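Long-range contacts in PATF (Prochloron didemni, PDB 4BG2), which probably acts as, or is related to, a prenyltransferase of cyanobactin (patellamide) biosynthesis and folds as an antiparallel beta barrel with helices packed around it: residues D145-A150 with L169-M174; I116-I121 with Y137-P142. All blocks are in the same frame, centred on the assembly; numbering follows the deposited sequence.

Interaction 1. Residues D145-A150 with L169-M174; sequences DTEELA and LLRDTM
A single guanidinium nitrogen, NH1 of Arg-171, holds two acidic side chains at and just before the start of helix 147-157. Glu-147 OE2 accepts a short hydrogen bond from Arg-171 NH1 (2.5 Å), lying almost exactly in the guanidinium plane and using its anti lone pair, and the carboxylate stands nearly perpendicular to that plane, at 87°. Asp-145 OD1 approaches Arg-171 NH1 obliquely, at 3.0 Å, in a second salt bridge with the two planes only 35° apart. Although the Arg-171 side chain sets off away from helix 147-157, bends at chi2 and chi3 swing the guanidinium back to the acids. Glu-147 OE1 is in turn paired with Arg-151, so charges of both signs spread along this partly exposed edge. The contact joins two consecutive helices, 147-157 and 163-172, on the outside of the barrel, at the point where the second passes into strand 173-181. Beneath the ion pairs, the first turn of helix 147-157 meets the carbonyls at the end of its neighbour: Glu-147 CA makes a CH···O contact with Leu-170 O (3.6 Å), and Ala-150 CB, pointing toward the other segment, sits 3.6 Å from Leu-169 O. Leu-169 O also accepts from Thr-173 OG1 (2.6 Å), which lies in the carbonyl plane and on a lone pair. Two waters fill in the polar link: one accepts from Thr-146 N and probably donates to Arg-171 O, while the other lies 2.7 Å from Thr-146 OG1, a hydroxyl also bonded to Lys-204, and probably donates to Leu-170 O.

Interaction 2. Residues I116-I121 with Y137-P142; sequences IINNTI and YIHIKP
Thr-120 grips Tyr-137 twice: its backbone N donates to Tyr-137 O (2.8 Å), and its OG1 accepts from Tyr-137 N (2.9 Å), where a side chain replaces a backbone carbonyl. A chi1 of 61°, with OG1 between the backbone N and the carbonyl carbon, brings the hydroxyl to that N-H, and Glu-67 bonds it as well. Strands 116-124 and 133-140 form an antiparallel hairpin of the barrel, interrupted by a classic beta bulge in which Ile-117 and Asn-118 both face His-139. Ile-117 N donates to His-139 O (2.8 Å), and His-139 N to Asn-118 O (2.9 Å), so both polar backbone atoms of the histidine are bonded across the bulge. On one face of the sheet, Ile-116 CG2 packs on Ile-138 CG2 (3.6 Å), and Ile-138 CD1 reaches Asn-119 CB. The Ile-117 and Lys-141 side chains cross at an angle, Ile-117 CG1 3.7 Å from Lys-141 CG. Over the other face, the Asn-118 and His-139 side chains run side by side, their planes 82° apart. Thr-120 CG2 lies at the imidazole edge, near NE2, and Asn-118 OD1, buried without a hydrogen-bond partner, meets the same ring in its plane, 3.3 Å from His-139 CD2.

Overall arrangement
Of the segments in contact, the first met from the N terminus lies on strand 116-124, which turns back into strand 133-140, so interaction 2 closes a hairpin with 15 residues between its segments. The chain then leaves the barrel for helices 147-157 and 163-172, and interaction 1 closes this second, mostly helical loop of 18 residues as strand 173-181 begins. The two loops follow in series, neither nested nor crossed. They meet because strand 173-181 adds to the sheet beside strand 133-140: Met-174 O lies 3.0 Å from Ile-140 N, a probable hydrogen bond. Thr-146 also packs on Ile-140 and Leu-149 on Ile-116, seating helix 147-157 against the hairpin.

Interaction 1. Residues D145-A150 with L169-M174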
ATOM      1  N   ASP A 145      16.026  12.255   8.971  1.00 51.81           N
ATOM      2  CA  ASP A 145      17.064  11.460   8.327  1.00 51.77           C
ATOM      3  C   ASP A 145      16.820  10.021   8.770  1.00 49.51           C
ATOM      4  O   ASP A 145      16.968   9.700   9.950  1.00 47.90           O
ATOM      5  CB  ASP A 145      18.468  11.931   8.732  1.00 56.11           C
ATOM      6  CG  ASP A 145      19.572  10.978   8.271  1.00 58.13           C
ATOM      7  OD1 ASP A 145      19.369  10.229   7.289  1.00 57.50           O
ATOM      8  OD2 ASP A 145      20.658  10.987   8.892  1.00 61.26           O
ATOM      9  N   THR A 146      16.428   9.171   7.821  1.00 46.62           N
ATOM     10  CA  THR A 146      15.920   7.853   8.145  1.00 44.42           C
ATOM     11  C   THR A 146      16.725   6.739   7.491  1.00 43.53           C
ATOM     12  O   THR A 146      16.219   5.633   7.284  1.00 40.13           O
ATOM     13  CB  THR A 146      14.431   7.754   7.787  1.00 43.94           C
ATOM     14  OG1 THR A 146      14.231   8.106   6.412  1.00 43.49           O
ATOM     15  CG2 THR A 146      13.638   8.711   8.668  1.00 45.62           C
ATOM     16  N   GLU A 147      18.002   7.022   7.238  1.00 45.28           N
ATOM     17  CA  GLU A 147      18.948   6.021   6.748  1.00 46.31           C
ATOM     18  C   GLU A 147      18.998   4.731   7.566  1.00 44.30           C
ATOM     19  O   GLU A 147      19.063   3.652   6.968  1.00 41.79           O
ATOM     20  CB  GLU A 147      20.363   6.589   6.637  1.00 51.04           C
ATOM     21  CG  GLU A 147      20.633   7.198   5.278  1.00 55.82           C
ATOM     22  CD  GLU A 147      22.101   7.343   4.963  1.00 59.39           C
ATOM     23  OE1 GLU A 147      22.831   6.349   5.101  1.00 61.26           O
ATOM     24  OE2 GLU A 147      22.524   8.443   4.557  1.00 65.65           O
ATOM     25  N   GLU A 148      18.955   4.817   8.901  1.00 43.13           N
ATOM     26  CA  GLU A 148      19.022   3.594   9.721  1.00 43.92           C
ATOM     27  C   GLU A 148      17.810   2.660   9.532  1.00 39.15           C
ATOM     28  O   GLU A 148      17.945   1.432   9.535  1.00 37.63           O
ATOM     29  CB  GLU A 148      19.281   3.901  11.206  1.00 47.69           C
ATOM     30  CG  GLU A 148      18.093   4.346  12.057  1.00 50.61           C
ATOM     31  CD  GLU A 148      17.811   5.840  11.982  1.00 55.12           C
ATOM     32  OE1 GLU A 148      17.740   6.387  10.847  1.00 59.88           O
ATOM     33  OE2 GLU A 148      17.647   6.465  13.059  1.00 57.20           O
ATOM     34  N   LEU A 149      16.625   3.238   9.333  1.00 37.58           N
ATOM     35  CA  LEU A 149      15.429   2.442   9.039  1.00 33.38           C
ATOM     36  C   LEU A 149      15.587   1.754   7.696  1.00 32.38           C
ATOM     37  O   LEU A 149      15.312   0.564   7.559  1.00 32.10           O
ATOM     38  CB  LEU A 149      14.173   3.324   9.003  1.00 33.79           C
ATOM     39  CG  LEU A 149      13.839   4.137  10.250  1.00 35.94           C
ATOM     40  CD1 LEU A 149      12.504   4.840  10.114  1.00 34.93           C
ATOM     41  CD2 LEU A 149      13.840   3.228  11.464  1.00 37.95           C
ATOM     42  N   ALA A 150      16.009   2.525   6.693  1.00 33.85           N
ATOM     43  CA  ALA A 150      16.150   2.040   5.327  1.00 32.70           C
ATOM     44  C   ALA A 150      17.228   0.982   5.238  1.00 33.70           C
ATOM     45  O   ALA A 150      17.079   0.036   4.468  1.00 33.47           O
ATOM     46  CB  ALA A 150      16.472   3.194   4.381  1.00 33.96           C
ATOM     47  N   LEU A 169      17.559   4.423  -2.358  1.00 33.27           N
ATOM     48  CA  LEU A 169      16.855   3.634  -1.331  1.00 33.17           C
ATOM     49  C   LEU A 169      17.244   4.079   0.083  1.00 34.10           C
ATOM     50  O   LEU A 169      16.395   4.190   0.957  1.00 32.78           O
ATOM     51  CB  LEU A 169      17.140   2.135  -1.512  1.00 32.66           C
ATOM     52  CG  LEU A 169      16.715   1.572  -2.855  1.00 33.13           C
ATOM     53  CD1 LEU A 169      17.047   0.102  -2.983  1.00 34.76           C
ATOM     54  CD2 LEU A 169      15.230   1.805  -3.103  1.00 32.33           C
ATOM     55  N   LEU A 170      18.529   4.329   0.310  1.00 37.91           N
ATOM     56  CA  LEU A 170      18.989   4.707   1.653  1.00 40.68           C
ATOM     57  C   LEU A 170      18.488   6.100   2.061  1.00 42.56           C
ATOM     58  O   LEU A 170      18.221   6.336   3.238  1.00 45.63           O
ATOM     59  CB  LEU A 170      20.519   4.662   1.741  1.00 43.82           C
ATOM     60  CG  LEU A 170      21.213   3.301   1.871  1.00 44.93           C
ATOM     61  CD1 LEU A 170      22.727   3.480   1.888  1.00 47.36           C
ATOM     62  CD2 LEU A 170      20.749   2.574   3.127  1.00 45.73           C
ATOM     63  N   ARG A 171      18.351   7.013   1.093  1.00 42.39           N
ATOM     64  CA  ARG A 171      18.031   8.411   1.382  1.00 43.81           C
ATOM     65  C   ARG A 171      16.549   8.784   1.222  1.00 40.74           C
ATOM     66  O   ARG A 171      16.046   9.571   2.010  1.00 42.25           O
ATOM     67  CB  ARG A 171      18.859   9.348   0.500  1.00 49.13           C
ATOM     68  CG  ARG A 171      20.377   9.281   0.688  1.00 54.68           C
ATOM     69  CD  ARG A 171      20.838   9.582   2.107  1.00 60.90           C
ATOM     70  NE  ARG A 171      20.201  10.780   2.671  1.00 67.53           N
ATOM     71  CZ  ARG A 171      20.322  11.180   3.942  1.00 71.31           C
ATOM     72  NH1 ARG A 171      21.067  10.497   4.804  1.00 73.18           N
ATOM     73  NH2 ARG A 171      19.697  12.273   4.355  1.00 72.50           N
ATOM     74  N   ASP A 172      15.845   8.233   0.229  1.00 37.10           N
ATOM     75  CA  ASP A 172      14.469   8.675  -0.079  1.00 34.33           C
ATOM     76  C   ASP A 172      13.340   7.693   0.288  1.00 32.47           C
ATOM     77  O   ASP A 172      12.164   7.979   0.031  1.00 30.23           O
ATOM     78  CB  ASP A 172      14.372   9.051  -1.558  1.00 34.07           C
ATOM     79  CG  ASP A 172      15.161  10.331  -1.897  1.00 37.36           C
ATOM     80  OD1 ASP A 172      15.630  11.048  -0.967  1.00 38.52           O
ATOM     81  OD2 ASP A 172      15.303  10.623  -3.102  1.00 37.20           O
ATOM     82  N   THR A 173      13.686   6.553   0.894  1.00 32.98           N
ATOM     83  CA  THR A 173      12.673   5.569   1.315  1.00 30.38           C
ATOM     84  C   THR A 173      11.768   6.230   2.329  1.00 29.44           C
ATOM     85  O   THR A 173      12.206   6.688   3.376  1.00 29.18           O
ATOM     86  CB  THR A 173      13.313   4.271   1.862  1.00 31.22           C
ATOM     87  OG1 THR A 173      13.898   3.564   0.778  1.00 30.83           O
ATOM     88  CG2 THR A 173      12.291   3.347   2.520  1.00 31.26           C
HETATM   89  N   MSE A 174      10.489   6.303   1.990  1.00 29.24           N
HETATM   90  CA  MSE A 174       9.489   6.888   2.877  1.00 32.07           C
HETATM   91  C   MSE A 174       8.459   5.867   3.328  1.00 28.19           C
HETATM   92  O   MSE A 174       7.743   6.107   4.272  1.00 27.39           O
HETATM   93  CB  MSE A 174       8.787   8.012   2.125  1.00 33.70           C
HETATM   94  CG  MSE A 174       8.512   9.228   2.991  1.00 42.74           C
HETATM   95 SE   MSE A 174       7.711  10.592   1.777  1.00 50.24          SE
HETATM   96  CE  MSE A 174       5.918   9.771   1.706  1.00 46.91           C
TER
HETATM   97  O   HOH W   1      16.956   9.723   4.931  1.00 56.38           O
HETATM   98  O   HOH W   2      15.412   7.048   4.272  1.00 56.96           O

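Interaction 2. Residues I116-I121 with Y137-P142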
ATOM      1  N   ILE A 116       9.095   7.199  12.862  1.00 35.36           N
ATOM      2  CA  ILE A 116       8.054   6.405  12.236  1.00 32.26           C
ATOM      3  C   ILE A 116       6.697   6.986  12.642  1.00 31.98           C
ATOM      4  O   ILE A 116       6.442   7.230  13.828  1.00 31.06           O
ATOM      5  CB  ILE A 116       8.165   4.909  12.641  1.00 30.67           C
ATOM      6  CG1 ILE A 116       9.490   4.341  12.150  1.00 30.65           C
ATOM      7  CG2 ILE A 116       7.030   4.094  12.045  1.00 27.92           C
ATOM      8  CD1 ILE A 116       9.820   2.948  12.644  1.00 31.06           C
ATOM      9  N   ILE A 117       5.837   7.214  11.649  1.00 29.54           N
ATOM     10  CA  ILE A 117       4.492   7.722  11.881  1.00 29.41           C
ATOM     11  C   ILE A 117       3.599   6.605  12.389  1.00 28.19           C
ATOM     12  O   ILE A 117       2.957   6.732  13.423  1.00 30.19           O
ATOM     13  CB  ILE A 117       3.857   8.316  10.593  1.00 28.34           C
ATOM     14  CG1 ILE A 117       4.662   9.521  10.103  1.00 29.90           C
ATOM     15  CG2 ILE A 117       2.425   8.744  10.859  1.00 28.96           C
ATOM     16  CD1 ILE A 117       4.264  10.012   8.722  1.00 31.13           C
ATOM     17  N   ASN A 118       3.567   5.511  11.654  1.00 27.44           N
ATOM     18  CA  ASN A 118       2.704   4.386  11.984  1.00 27.56           C
ATOM     19  C   ASN A 118       3.051   3.214  11.118  1.00 25.01           C
ATOM     20  O   ASN A 118       3.907   3.305  10.231  1.00 23.58           O
ATOM     21  CB  ASN A 118       1.223   4.744  11.803  1.00 29.44           C
ATOM     22  CG  ASN A 118       0.829   5.005  10.343  1.00 30.94           C
ATOM     23  OD1 ASN A 118       1.303   4.362   9.410  1.00 33.03           O
ATOM     24  ND2 ASN A 118      -0.105   5.907  10.161  1.00 33.36           N
ATOM     25  N   ASN A 119       2.372   2.117  11.380  1.00 25.07           N
ATOM     26  CA  ASN A 119       2.225   1.050  10.400  1.00 24.33           C
ATOM     27  C   ASN A 119       0.744   0.900  10.054  1.00 24.03           C
ATOM     28  O   ASN A 119      -0.107   1.307  10.820  1.00 24.10           O
ATOM     29  CB  ASN A 119       2.812  -0.251  10.903  1.00 25.03           C
ATOM     30  CG  ASN A 119       2.065  -0.805  12.104  1.00 27.57           C
ATOM     31  OD1 ASN A 119       2.358  -0.455  13.257  1.00 27.75           O
ATOM     32  ND2 ASN A 119       1.092  -1.657  11.840  1.00 27.25           N
ATOM     33  N   THR A 120       0.465   0.355   8.879  1.00 23.03           N
ATOM     34  CA  THR A 120      -0.883   0.045   8.470  1.00 25.00           C
ATOM     35  C   THR A 120      -1.196  -1.398   8.863  1.00 26.97           C
ATOM     36  O   THR A 120      -0.322  -2.147   9.304  1.00 27.71           O
ATOM     37  CB  THR A 120      -1.036   0.098   6.928  1.00 23.10           C
ATOM     38  OG1 THR A 120      -0.177  -0.865   6.353  1.00 23.68           O
ATOM     39  CG2 THR A 120      -0.657   1.439   6.363  1.00 24.21           C
ATOM     40  N   ILE A 121      -2.437  -1.809   8.664  1.00 26.27           N
ATOM     41  CA  ILE A 121      -2.693  -3.219   8.526  1.00 24.73           C
ATOM     42  C   ILE A 121      -3.511  -3.414   7.268  1.00 22.94           C
ATOM     43  O   ILE A 121      -4.360  -2.609   6.922  1.00 21.19           O
ATOM     44  CB  ILE A 121      -3.420  -3.856   9.739  1.00 25.83           C
ATOM     45  CG1 ILE A 121      -4.673  -3.103  10.112  1.00 25.60           C
ATOM     46  CG2 ILE A 121      -2.488  -3.921  10.950  1.00 29.50           C
ATOM     47  CD1 ILE A 121      -5.603  -3.886  10.993  1.00 27.44           C
ATOM     48  N   TYR A 137       2.483  -1.832   5.914  1.00 22.30           N
ATOM     49  CA  TYR A 137       3.351  -0.768   5.488  1.00 22.91           C
ATOM     50  C   TYR A 137       3.797   0.019   6.705  1.00 22.77           C
ATOM     51  O   TYR A 137       2.985   0.323   7.567  1.00 22.31           O
ATOM     52  CB  TYR A 137       2.610   0.165   4.515  1.00 23.61           C
ATOM     53  CG  TYR A 137       2.384  -0.428   3.149  1.00 25.29           C
ATOM     54  CD1 TYR A 137       3.448  -0.576   2.266  1.00 25.76           C
ATOM     55  CD2 TYR A 137       1.109  -0.807   2.719  1.00 25.62           C
ATOM     56  CE1 TYR A 137       3.261  -1.094   0.995  1.00 27.01           C
ATOM     57  CE2 TYR A 137       0.921  -1.336   1.444  1.00 26.68           C
ATOM     58  CZ  TYR A 137       2.009  -1.470   0.595  1.00 26.96           C
ATOM     59  OH  TYR A 137       1.859  -1.982  -0.664  1.00 29.97           O
ATOM     60  N   ILE A 138       5.076   0.379   6.732  1.00 21.70           N
ATOM     61  CA  ILE A 138       5.598   1.311   7.699  1.00 23.36           C
ATOM     62  C   ILE A 138       5.706   2.673   7.006  1.00 24.26           C
ATOM     63  O   ILE A 138       6.390   2.806   5.993  1.00 24.36           O
ATOM     64  CB  ILE A 138       7.013   0.899   8.168  1.00 24.63           C
ATOM     65  CG1 ILE A 138       7.054  -0.561   8.600  1.00 25.54           C
ATOM     66  CG2 ILE A 138       7.542   1.832   9.256  1.00 25.42           C
ATOM     67  CD1 ILE A 138       6.282  -0.870   9.835  1.00 26.17           C
ATOM     68  N   HIS A 139       5.066   3.687   7.569  1.00 26.34           N
ATOM     69  CA  HIS A 139       5.166   5.050   7.053  1.00 29.42           C
ATOM     70  C   HIS A 139       6.145   5.870   7.878  1.00 31.38           C
ATOM     71  O   HIS A 139       5.964   6.041   9.072  1.00 30.59           O
ATOM     72  CB  HIS A 139       3.807   5.714   7.045  1.00 30.30           C
ATOM     73  CG  HIS A 139       2.884   5.122   6.046  1.00 31.25           C
ATOM     74  ND1 HIS A 139       3.032   5.327   4.693  1.00 33.68           N
ATOM     75  CD2 HIS A 139       1.803   4.322   6.189  1.00 33.34           C
ATOM     76  CE1 HIS A 139       2.074   4.685   4.046  1.00 32.43           C
ATOM     77  NE2 HIS A 139       1.325   4.054   4.931  1.00 32.69           N
ATOM     78  N   ILE A 140       7.179   6.364   7.204  1.00 31.75           N
ATOM     79  CA  ILE A 140       8.297   7.034   7.831  1.00 34.96           C
ATOM     80  C   ILE A 140       8.054   8.532   7.773  1.00 36.34           C
ATOM     81  O   ILE A 140       7.436   9.009   6.828  1.00 34.92           O
ATOM     82  CB  ILE A 140       9.595   6.667   7.080  1.00 36.89           C
ATOM     83  CG1 ILE A 140       9.812   5.151   7.128  1.00 38.16           C
ATOM     84  CG2 ILE A 140      10.796   7.382   7.659  1.00 38.74           C
ATOM     85  CD1 ILE A 140      10.765   4.643   6.070  1.00 39.95           C
ATOM     86  N   LYS A 141       8.529   9.267   8.784  1.00 37.84           N
ATOM     87  CA  LYS A 141       8.371  10.722   8.810  1.00 40.38           C
ATOM     88  C   LYS A 141       9.214  11.307   7.690  1.00 41.45           C
ATOM     89  O   LYS A 141      10.400  11.000   7.601  1.00 42.39           O
ATOM     90  CB  LYS A 141       8.785  11.300  10.164  1.00 41.74           C
ATOM     91  CG  LYS A 141       7.847  10.914  11.293  1.00 41.53           C
ATOM     92  CD  LYS A 141       8.172  11.652  12.577  1.00 43.30           C
ATOM     93  CE  LYS A 141       7.252  11.217  13.700  1.00 42.46           C
ATOM     94  NZ  LYS A 141       7.750  11.684  15.026  1.00 45.31           N
ATOM     95  N   PRO A 142       8.605  12.124   6.813  1.00 43.95           N
ATOM     96  CA  PRO A 142       9.345  12.677   5.663  1.00 46.06           C
ATOM     97  C   PRO A 142      10.534  13.555   5.992  1.00 50.24           C
ATOM     98  O   PRO A 142      11.484  13.579   5.213  1.00 52.07           O
ATOM     99  CB  PRO A 142       8.287  13.503   4.939  1.00 46.14           C
ATOM    100  CG  PRO A 142       7.027  12.783   5.230  1.00 44.40           C
ATOM    101  CD  PRO A 142       7.164  12.356   6.667  1.00 43.91           C
TER